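Local structure of GH127 beta-L-arabinofuranoside (Geobacillus stearothermophilus, 4QK0) at residues Y154-G159 and Y202-N207; L89-R94 and I424-Y429; N134-H139 and R235-P240. The protein probably hydrolyses beta-L-arabinofuranosidic bonds, as a glycoside hydrolase of family GH127, to release L-arabinose from arabinose-containing sugars. All blocks are in the same frame, centred on the assembly; numbering follows the deposited sequence.

Contact 1 of 3, residues Y154-G159 and Y202-N207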
loop_
_atom_site.group_PDB
_atom_site.type_symbol
_atom_site.label_atom_id
_atom_site.label_comp_id
_atom_site.label_asym_id
_atom_site.label_seq_id
_atom_site.Cartn_x
_atom_site.Cartn_y
_atom_site.Cartn_z
ATOM N N TYR A 154 -29.913 28.997 -5.996
ATOM C CA TYR A 154 -29.945 30.418 -5.802
ATOM C C TYR A 154 -31.381 30.929 -6.072
ATOM O O TYR A 154 -31.867 31.790 -5.371
ATOM C CB TYR A 154 -28.892 31.105 -6.714
ATOM C CG TYR A 154 -28.636 32.533 -6.316
ATOM C CD1 TYR A 154 -27.833 32.827 -5.228
ATOM C CD2 TYR A 154 -29.243 33.599 -6.993
ATOM C CE1 TYR A 154 -27.614 34.129 -4.821
ATOM C CE2 TYR A 154 -29.025 34.909 -6.603
ATOM C CZ TYR A 154 -28.207 35.167 -5.514
ATOM O OH TYR A 154 -27.967 36.457 -5.077
ATOM N N PHE A 155 -32.055 30.366 -7.068
ATOM C CA PHE A 155 -33.457 30.689 -7.282
ATOM C C PHE A 155 -34.368 30.351 -6.100
ATOM O O PHE A 155 -35.170 31.173 -5.655
ATOM C CB PHE A 155 -33.978 29.989 -8.513
ATOM C CG PHE A 155 -35.427 30.242 -8.740
ATOM C CD1 PHE A 155 -35.878 31.540 -8.997
ATOM C CD2 PHE A 155 -36.348 29.222 -8.648
ATOM C CE1 PHE A 155 -37.221 31.808 -9.167
ATOM C CE2 PHE A 155 -37.701 29.479 -8.832
ATOM C CZ PHE A 155 -38.131 30.764 -9.098
ATOM N N ARG A 156 -34.234 29.157 -5.582
ATOM C CA ARG A 156 -35.052 28.702 -4.465
ATOM C C ARG A 156 -34.802 29.532 -3.266
ATOM O O ARG A 156 -35.717 29.724 -2.481
ATOM C CB ARG A 156 -34.792 27.215 -4.109
ATOM C CG ARG A 156 -35.257 26.301 -5.210
ATOM C CD ARG A 156 -35.178 24.822 -4.903
ATOM N NE ARG A 156 -36.351 24.279 -5.570
ATOM C CZ ARG A 156 -36.427 23.129 -6.211
ATOM N NH1 ARG A 156 -35.369 22.324 -6.272
ATOM N NH2 ARG A 156 -37.598 22.805 -6.777
ATOM N N ALA A 157 -33.583 30.035 -3.111
ATOM C CA ALA A 157 -33.249 30.824 -1.920
ATOM C C ALA A 157 -33.661 32.274 -2.000
ATOM O O ALA A 157 -33.977 32.877 -0.988
ATOM C CB ALA A 157 -31.730 30.787 -1.660
ATOM N N THR A 158 -33.504 32.874 -3.169
ATOM C CA THR A 158 -33.670 34.313 -3.271
ATOM C C THR A 158 -34.853 34.741 -4.121
ATOM O O THR A 158 -35.211 35.908 -4.097
ATOM C CB THR A 158 -32.445 34.976 -3.904
ATOM O OG1 THR A 158 -32.294 34.519 -5.260
ATOM C CG2 THR A 158 -31.213 34.692 -3.099
ATOM N N GLY A 159 -35.416 33.836 -4.902
ATOM C CA GLY A 159 -36.474 34.213 -5.885
ATOM C C GLY A 159 -35.924 34.833 -7.147
ATOM O O GLY A 159 -36.645 35.049 -8.095
ATOM N N TYR A 202 -34.988 20.314 -13.971
ATOM C CA TYR A 202 -36.322 19.852 -14.295
ATOM C C TYR A 202 -37.312 20.110 -13.152
ATOM O O TYR A 202 -38.392 20.604 -13.397
ATOM C CB TYR A 202 -36.311 18.385 -14.669
ATOM C CG TYR A 202 -37.691 17.807 -14.714
ATOM C CD1 TYR A 202 -38.577 18.127 -15.767
ATOM C CD2 TYR A 202 -38.135 16.975 -13.712
ATOM C CE1 TYR A 202 -39.866 17.607 -15.809
ATOM C CE2 TYR A 202 -39.431 16.458 -13.735
ATOM C CZ TYR A 202 -40.291 16.778 -14.774
ATOM O OH TYR A 202 -41.553 16.246 -14.768
ATOM N N GLU A 203 -36.907 19.833 -11.923
ATOM C CA GLU A 203 -37.796 19.966 -10.781
ATOM C C GLU A 203 -38.193 21.385 -10.597
ATOM O O GLU A 203 -39.268 21.665 -10.135
ATOM C CB GLU A 203 -37.146 19.517 -9.493
ATOM C CG GLU A 203 -37.074 18.020 -9.320
ATOM C CD GLU A 203 -35.973 17.534 -8.355
ATOM O OE1 GLU A 203 -35.179 18.318 -7.764
ATOM O OE2 GLU A 203 -35.907 16.309 -8.199
ATOM N N VAL A 204 -37.328 22.319 -10.949
ATOM C CA VAL A 204 -37.652 23.701 -10.684
ATOM C C VAL A 204 -38.308 24.347 -11.875
ATOM O O VAL A 204 -38.933 25.354 -11.708
ATOM C CB VAL A 204 -36.400 24.488 -10.174
ATOM C CG1 VAL A 204 -35.575 25.046 -11.304
ATOM C CG2 VAL A 204 -36.816 25.583 -9.240
ATOM N N THR A 205 -38.130 23.824 -13.074
ATOM C CA THR A 205 -38.701 24.448 -14.254
ATOM C C THR A 205 -39.903 23.720 -14.856
ATOM O O THR A 205 -40.616 24.297 -15.642
ATOM C CB THR A 205 -37.687 24.529 -15.418
ATOM O OG1 THR A 205 -37.278 23.223 -15.795
ATOM C CG2 THR A 205 -36.492 25.377 -15.079
ATOM N N GLY A 206 -40.040 22.421 -14.604
ATOM C CA GLY A 206 -41.049 21.612 -15.256
ATOM C C GLY A 206 -40.760 21.321 -16.711
ATOM O O GLY A 206 -41.536 20.643 -17.384
ATOM N N ASN A 207 -39.634 21.804 -17.221
ATOM C CA ASN A 207 -39.248 21.526 -18.605
ATOM C C ASN A 207 -38.746 20.096 -18.811
ATOM O O ASN A 207 -37.599 19.750 -18.497
ATOM C CB ASN A 207 -38.213 22.542 -19.077
ATOM C CG ASN A 207 -37.913 22.425 -20.555
ATOM O OD1 ASN A 207 -38.163 21.411 -21.186
ATOM N ND2 ASN A 207 -37.345 23.464 -21.102
#
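Val-204 is the hub where the ends of two helices meet, and a single methyl, CG2, does most of the touching. On one flank CG2 lies near the plane of the Phe-155 ring, 3.7 Å from CD2, so the aromatic offers an edge rather than a face. The ring gets there because Phe-155 has CG anti to its backbone N (chi1 178°), which directs it into the gap. On the other flank the same methyl lies over one face of the Arg-156 guanidinium, 3.6 Å from its plane and displaced toward the rim. Arg-156, bent at chi3, and Val-204 slide past each other in opposite directions. Arginine suits this border position: its flat face can cover an apolar methyl while its N-H groups stay in the plane. Valine is short enough to fit between the two.

Any electrostatic attraction across the contact is probably weak. Arg-156 NH1 and Glu-203 OE1 are 4.3 Å apart, beyond a salt bridge, and Glu-203 is more firmly engaged through OE2 with Lys-282 and Arg-346.

The contact packs helix 140-158 against helix 194-205 near the surface of the helical catalytic domain, consistent with the (alpha/alpha)6 barrel of its six-hairpin clan. Leu-164 of helix 162-177 touches both Phe-155 and Val-204, while Tyr-154 turns to helices 76-92 and 96-112.

Contact 2 of 3, residues L89-R94 and I424-Y429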
loop_
_atom_site.group_PDB
_atom_site.type_symbol
_atom_site.label_atom_id
_atom_site.label_comp_id
_atom_site.label_asym_id
_atom_site.label_seq_id
_atom_site.Cartn_x
_atom_site.Cartn_y
_atom_site.Cartn_z
ATOM N N LEU A 89 -26.758 29.423 2.339
ATOM C CA LEU A 89 -26.541 30.290 3.497
ATOM C C LEU A 89 -27.615 31.379 3.578
ATOM O O LEU A 89 -28.110 31.708 4.673
ATOM C CB LEU A 89 -25.162 30.919 3.454
ATOM C CG LEU A 89 -24.072 29.905 3.833
ATOM C CD1 LEU A 89 -22.712 30.555 3.632
ATOM C CD2 LEU A 89 -24.176 29.428 5.245
ATOM N N LEU A 90 -27.952 31.937 2.422
ATOM C CA LEU A 90 -28.972 32.968 2.338
ATOM C C LEU A 90 -30.369 32.503 2.683
ATOM O O LEU A 90 -31.173 33.332 3.052
ATOM C CB LEU A 90 -28.987 33.598 0.950
ATOM C CG LEU A 90 -27.713 34.345 0.551
ATOM C CD1 LEU A 90 -27.775 34.816 -0.885
ATOM C CD2 LEU A 90 -27.438 35.537 1.464
ATOM N N GLU A 91 -30.682 31.214 2.547
ATOM C CA GLU A 91 -31.964 30.673 3.024
ATOM C C GLU A 91 -32.100 30.766 4.524
ATOM O O GLU A 91 -33.213 30.796 5.019
ATOM C CB GLU A 91 -32.126 29.188 2.690
ATOM C CG GLU A 91 -32.446 28.863 1.248
ATOM C CD GLU A 91 -32.796 27.394 1.014
ATOM O OE1 GLU A 91 -32.278 26.520 1.746
ATOM O OE2 GLU A 91 -33.594 27.100 0.083
ATOM N N THR A 92 -30.999 30.718 5.265
ATOM C CA THR A 92 -31.080 30.673 6.726
ATOM C C THR A 92 -30.630 31.980 7.384
ATOM O O THR A 92 -30.600 32.074 8.589
ATOM C CB THR A 92 -30.257 29.496 7.328
ATOM O OG1 THR A 92 -28.851 29.695 7.104
ATOM C CG2 THR A 92 -30.694 28.162 6.737
ATOM N N LYS A 93 -30.252 32.978 6.596
ATOM C CA LYS A 93 -29.915 34.292 7.135
ATOM C C LYS A 93 -29.593 35.216 5.981
ATOM O O LYS A 93 -28.564 35.046 5.299
ATOM C CB LYS A 93 -28.717 34.233 8.085
ATOM C CG LYS A 93 -28.406 35.581 8.721
ATOM C CD LYS A 93 -27.117 35.587 9.529
ATOM C CE LYS A 93 -26.369 36.907 9.176
ATOM N NZ LYS A 93 -26.295 37.882 10.302
ATOM N N ARG A 94 -30.473 36.175 5.733
ATOM C CA ARG A 94 -30.241 37.113 4.633
ATOM C C ARG A 94 -29.038 37.980 4.977
ATOM O O ARG A 94 -28.735 38.243 6.137
ATOM C CB ARG A 94 -31.488 37.951 4.283
ATOM C CG ARG A 94 -32.696 37.134 3.782
ATOM C CD ARG A 94 -32.411 36.278 2.531
ATOM N NE ARG A 94 -32.472 36.945 1.228
ATOM C CZ ARG A 94 -33.431 36.745 0.313
ATOM N NH1 ARG A 94 -33.398 37.381 -0.856
ATOM N NH2 ARG A 94 -34.441 35.915 0.567
ATOM N N ILE A 424 -27.885 21.398 5.295
ATOM C CA ILE A 424 -28.215 20.264 6.118
ATOM C C ILE A 424 -29.721 20.208 6.400
ATOM O O ILE A 424 -30.305 19.118 6.528
ATOM C CB ILE A 424 -27.388 20.250 7.431
ATOM C CG1 ILE A 424 -27.685 19.026 8.287
ATOM C CG2 ILE A 424 -27.670 21.432 8.292
ATOM C CD1 ILE A 424 -27.138 17.763 7.682
ATOM N N GLY A 425 -30.347 21.365 6.505
ATOM C CA GLY A 425 -31.768 21.450 6.783
ATOM C C GLY A 425 -32.639 20.730 5.788
ATOM O O GLY A 425 -33.684 20.211 6.148
ATOM N N HIS A 426 -32.167 20.622 4.556
ATOM C CA HIS A 426 -32.902 19.957 3.491
ATOM C C HIS A 426 -32.916 18.438 3.648
ATOM O O HIS A 426 -33.629 17.787 2.930
ATOM C CB HIS A 426 -32.262 20.177 2.142
ATOM C CG HIS A 426 -32.206 21.590 1.687
ATOM N ND1 HIS A 426 -32.251 22.639 2.572
ATOM C CD2 HIS A 426 -32.025 22.139 0.458
ATOM C CE1 HIS A 426 -32.146 23.774 1.912
ATOM N NE2 HIS A 426 -32.008 23.497 0.629
ATOM N N TYR A 427 -32.119 17.867 4.556
ATOM C CA TYR A 427 -32.055 16.412 4.687
ATOM C C TYR A 427 -32.817 15.874 5.896
ATOM O O TYR A 427 -32.918 14.668 6.077
ATOM C CB TYR A 427 -30.565 15.923 4.753
ATOM C CG TYR A 427 -29.793 16.246 3.505
ATOM C CD1 TYR A 427 -29.343 17.551 3.258
ATOM C CD2 TYR A 427 -29.568 15.294 2.534
ATOM C CE1 TYR A 427 -28.666 17.884 2.086
ATOM C CE2 TYR A 427 -28.895 15.615 1.361
ATOM C CZ TYR A 427 -28.440 16.909 1.158
ATOM O OH TYR A 427 -27.766 17.235 0.019
ATOM N N ILE A 428 -33.279 16.736 6.770
ATOM C CA ILE A 428 -33.888 16.262 8.019
ATOM C C ILE A 428 -35.252 15.607 7.757
ATOM O O ILE A 428 -35.557 14.573 8.350
ATOM C CB ILE A 428 -34.041 17.424 9.006
ATOM C CG1 ILE A 428 -32.667 18.020 9.333
ATOM C CG2 ILE A 428 -34.690 16.968 10.302
ATOM C CD1 ILE A 428 -32.728 19.313 10.094
ATOM N N TYR A 429 -36.066 16.267 6.936
ATOM C CA TYR A 429 -37.500 15.892 6.743
ATOM C C TYR A 429 -37.789 15.641 5.292
ATOM O O TYR A 429 -37.104 16.166 4.426
ATOM C CB TYR A 429 -38.455 17.013 7.236
ATOM C CG TYR A 429 -38.264 17.451 8.693
ATOM C CD1 TYR A 429 -38.795 16.724 9.751
ATOM C CD2 TYR A 429 -37.574 18.606 8.989
ATOM C CE1 TYR A 429 -38.603 17.126 11.062
ATOM C CE2 TYR A 429 -37.396 19.017 10.298
ATOM C CZ TYR A 429 -37.902 18.275 11.325
ATOM O OH TYR A 429 -37.701 18.714 12.642
#
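Glu-91 and His-426 make a small polar contact near the surface, between the C-terminal part of helix 76-92 and the loop that follows helix 413-422. That loop leads from the helical domain, probably an (alpha/alpha)6 barrel, to the beta-strands that come next in the chain. Some 330 residues of chain separate the two segments, yet they bury just 72 Å² between them, and the whole of this comes from one acidic and one imidazole side chain. It is a meeting of two reaching side chains rather than a packed interface.

The two approach from opposite directions. Glu-91 leaves its helix with CG anti to its own carbonyl carbon (chi1 -75°) and then runs out extended, which carries the carboxylate across to the loop. There OE1 lies at the edge of the His-426 ring, close to the ring plane, while the carboxylate itself is turned 46° from that plane. The imidazole may well be modelled the wrong way round, so the identity of the ring atom that faces Glu-91 is doubtful. The types are nevertheless complementary: glutamate is long enough to span the distance, and an imidazole can present a polar edge to a carboxylate. Whichever way the ring is turned, the nearby carboxylate would probably favour a protonated imidazole.

Around this pair, the His-426 ring also meets Tyr-88 and touches Arg-345 of helix 334-350, while Glu-91 packs on Ala-157 of helix 140-158. Ile-424 rests on helix 22-42, and Tyr-429 begins strand 429-431, leading the chain from the helices toward the sheets.

Contact 3 of 3, residues N134-H139 and R235-P240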
loop_
_atom_site.group_PDB
_atom_site.type_symbol
_atom_site.label_atom_id
_atom_site.label_comp_id
_atom_site.label_asym_id
_atom_site.label_seq_id
_atom_site.Cartn_x
_atom_site.Cartn_y
_atom_site.Cartn_z
ATOM N N ASN A 134 -13.115 16.870 -26.136
ATOM C CA ASN A 134 -12.568 16.015 -25.085
ATOM C C ASN A 134 -13.433 16.003 -23.840
ATOM O O ASN A 134 -13.105 16.539 -22.773
ATOM C CB ASN A 134 -11.115 16.375 -24.723
ATOM C CG ASN A 134 -10.448 15.269 -23.903
ATOM O OD1 ASN A 134 -11.114 14.396 -23.326
ATOM N ND2 ASN A 134 -9.131 15.302 -23.854
ATOM N N LEU A 135 -14.550 15.309 -23.995
ATOM C CA LEU A 135 -15.498 15.080 -22.900
ATOM C C LEU A 135 -14.948 14.116 -21.885
ATOM O O LEU A 135 -15.351 14.145 -20.726
ATOM C CB LEU A 135 -16.831 14.533 -23.468
ATOM C CG LEU A 135 -17.855 15.556 -24.032
ATOM C CD1 LEU A 135 -18.383 16.407 -22.909
ATOM C CD2 LEU A 135 -17.245 16.446 -25.110
ATOM N N ARG A 136 -14.074 13.226 -22.313
ATOM C CA ARG A 136 -13.493 12.230 -21.389
ATOM C C ARG A 136 -12.739 12.931 -20.256
ATOM O O ARG A 136 -12.867 12.538 -19.115
ATOM C CB ARG A 136 -12.527 11.301 -22.116
ATOM C CG ARG A 136 -12.117 10.113 -21.265
ATOM C CD ARG A 136 -10.936 9.362 -21.874
ATOM N NE ARG A 136 -9.779 10.212 -21.925
ATOM C CZ ARG A 136 -8.703 9.995 -22.673
ATOM N NH1 ARG A 136 -8.647 8.930 -23.447
ATOM N NH2 ARG A 136 -7.688 10.886 -22.668
ATOM N N ASP A 137 -12.023 14.006 -20.583
ATOM C CA ASP A 137 -11.141 14.653 -19.620
ATOM C C ASP A 137 -11.490 16.068 -19.238
ATOM O O ASP A 137 -11.174 16.462 -18.124
ATOM C CB ASP A 137 -9.694 14.730 -20.172
ATOM C CG ASP A 137 -9.123 13.358 -20.525
ATOM O OD1 ASP A 137 -9.538 12.341 -19.921
ATOM O OD2 ASP A 137 -8.266 13.320 -21.420
ATOM N N ASN A 138 -12.079 16.863 -20.133
ATOM C CA ASN A 138 -12.121 18.306 -19.851
ATOM C C ASN A 138 -13.377 18.887 -19.161
ATOM O O ASN A 138 -13.474 20.105 -19.029
ATOM C CB ASN A 138 -11.737 19.074 -21.065
ATOM C CG ASN A 138 -10.294 18.836 -21.457
ATOM O OD1 ASN A 138 -9.548 18.190 -20.751
ATOM N ND2 ASN A 138 -9.911 19.355 -22.581
ATOM N N HIS A 139 -14.267 18.042 -18.639
ATOM C CA HIS A 139 -15.238 18.443 -17.596
ATOM C C HIS A 139 -16.261 19.546 -17.978
ATOM O O HIS A 139 -16.832 20.183 -17.119
ATOM C CB HIS A 139 -14.493 18.911 -16.354
ATOM C CG HIS A 139 -13.849 17.822 -15.575
ATOM N ND1 HIS A 139 -12.826 17.053 -16.088
ATOM C CD2 HIS A 139 -13.992 17.451 -14.281
ATOM C CE1 HIS A 139 -12.380 16.238 -15.143
ATOM N NE2 HIS A 139 -13.105 16.433 -14.054
ATOM N N ARG A 235 -9.056 13.045 -32.049
ATOM C CA ARG A 235 -7.979 13.922 -31.552
ATOM C C ARG A 235 -6.609 13.447 -32.036
ATOM O O ARG A 235 -5.613 14.130 -31.820
ATOM C CB ARG A 235 -7.920 13.935 -30.023
ATOM C CG ARG A 235 -9.034 14.663 -29.333
ATOM C CD ARG A 235 -8.693 14.939 -27.857
ATOM N NE ARG A 235 -8.548 13.724 -27.035
ATOM C CZ ARG A 235 -9.541 13.041 -26.472
ATOM N NH1 ARG A 235 -10.823 13.387 -26.634
ATOM N NH2 ARG A 235 -9.270 11.975 -25.732
ATOM N N GLY A 236 -6.549 12.263 -32.644
ATOM C CA GLY A 236 -5.285 11.660 -33.042
ATOM C C GLY A 236 -4.485 11.057 -31.886
ATOM O O GLY A 236 -3.289 10.861 -31.983
ATOM N N GLU A 237 -5.160 10.733 -30.797
ATOM C CA GLU A 237 -4.500 10.253 -29.610
ATOM C C GLU A 237 -4.381 8.723 -29.643
ATOM O O GLU A 237 -5.314 8.012 -30.000
ATOM C CB GLU A 237 -5.231 10.793 -28.375
ATOM C CG GLU A 237 -4.828 10.202 -27.036
ATOM C CD GLU A 237 -5.810 10.568 -25.925
ATOM O OE1 GLU A 237 -6.315 11.720 -25.924
ATOM O OE2 GLU A 237 -6.085 9.684 -25.064
ATOM N N THR A 238 -3.187 8.234 -29.312
ATOM C CA THR A 238 -2.874 6.784 -29.338
ATOM C C THR A 238 -2.517 6.194 -27.964
ATOM O O THR A 238 -2.736 5.006 -27.737
ATOM C CB THR A 238 -1.711 6.470 -30.334
ATOM O OG1 THR A 238 -0.684 7.469 -30.234
ATOM C CG2 THR A 238 -2.225 6.432 -31.783
ATOM N N GLU A 239 -1.982 7.027 -27.060
ATOM C CA GLU A 239 -1.530 6.582 -25.714
ATOM C C GLU A 239 -2.621 5.784 -24.998
ATOM O O GLU A 239 -3.807 6.128 -25.069
ATOM C CB GLU A 239 -1.126 7.759 -24.804
ATOM C CG GLU A 239 0.122 8.524 -25.213
ATOM C CD GLU A 239 -0.031 9.300 -26.519
ATOM O OE1 GLU A 239 1.001 9.553 -27.169
ATOM O OE2 GLU A 239 -1.167 9.643 -26.925
ATOM N N PRO A 240 -2.223 4.716 -24.292
ATOM C CA PRO A 240 -3.250 4.011 -23.515
ATOM C C PRO A 240 -3.736 4.894 -22.347
ATOM O O PRO A 240 -3.003 5.773 -21.857
ATOM C CB PRO A 240 -2.532 2.738 -23.032
ATOM C CG PRO A 240 -1.056 2.990 -23.196
ATOM C CD PRO A 240 -0.852 4.201 -24.066
#
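A salt-bridge network of Arg-136, Asp-137, Arg-235 and Glu-237 ties together two loops, one leading into helix 140-158 and the other leaving helix 227-234. Arg-136 is its bridge: a bend at chi3 (63°) swings its guanidinium between two acids. End-on, its NH1 and NH2 both grip Glu-237 OE2, each at 3.1 Å; side-on, NE and NH2 clasp the carboxylate of Asp-137, NH2 to OD2 being 2.8 Å. The partners lie close to the guanidinium plane, so acidic groups on two edges fix its rotation. Glu-237 is held from its other oxygen too: Arg-235 NE and NH2 converge on OE1 from the same face of the carboxylate, NH2 at 3.0 Å.

Arg-235 also stacks on an amide. Its guanidinium and the Asn-134 amide are 6° from parallel, with ND2 3.5 Å above the guanidinium centre. Asn-134 suits the place twice over, since its OD1 accepts from Asp-137 N at 2.9 Å, an Asx motif, and its ND2 donates to Asp-137 OD2. Arg-235 NH1 is taken up by Met-133 O and Glu-231. Arg-235 NH2 lies over one face of the Arg-136 guanidinium, the planes 70° apart, their like charges probably offset by the acids around them.

A leucine in place of Arg-136 would probably leave Glu-237 OE2 and Asp-137 without their shared cation and the two loops without their ionic link.

With Gly-236 closing helix 227-234 in a Schellman motif, the network joins loops at helix ends of the catalytic domain, probably the (alpha/alpha)6 barrel of GH127 enzymes.

How the contacts relate
None of the three contacts is deep core: contacts 1 and 2 are surface contacts, whereas contact 3 is partly buried, with Arg-136 its buried member. All three belong to the GH127 catalytic domain. Contacts 1 and 2 share a neighbourhood, since helices 140-158 and 76-92 pack together and Tyr-154 CE1 comes within 4.0 Å of Leu-90 CD1. Contact 3 stands apart, its centre about 35 Å from that of contact 1, although its 134-139 segment leads into helix 140-158, whose far end carries contact 1. The chemistry differs accordingly: helix ends meet through a methyl, a ring and a guanidinium; helix and loop through one polar pair; two loops through ionic bonds.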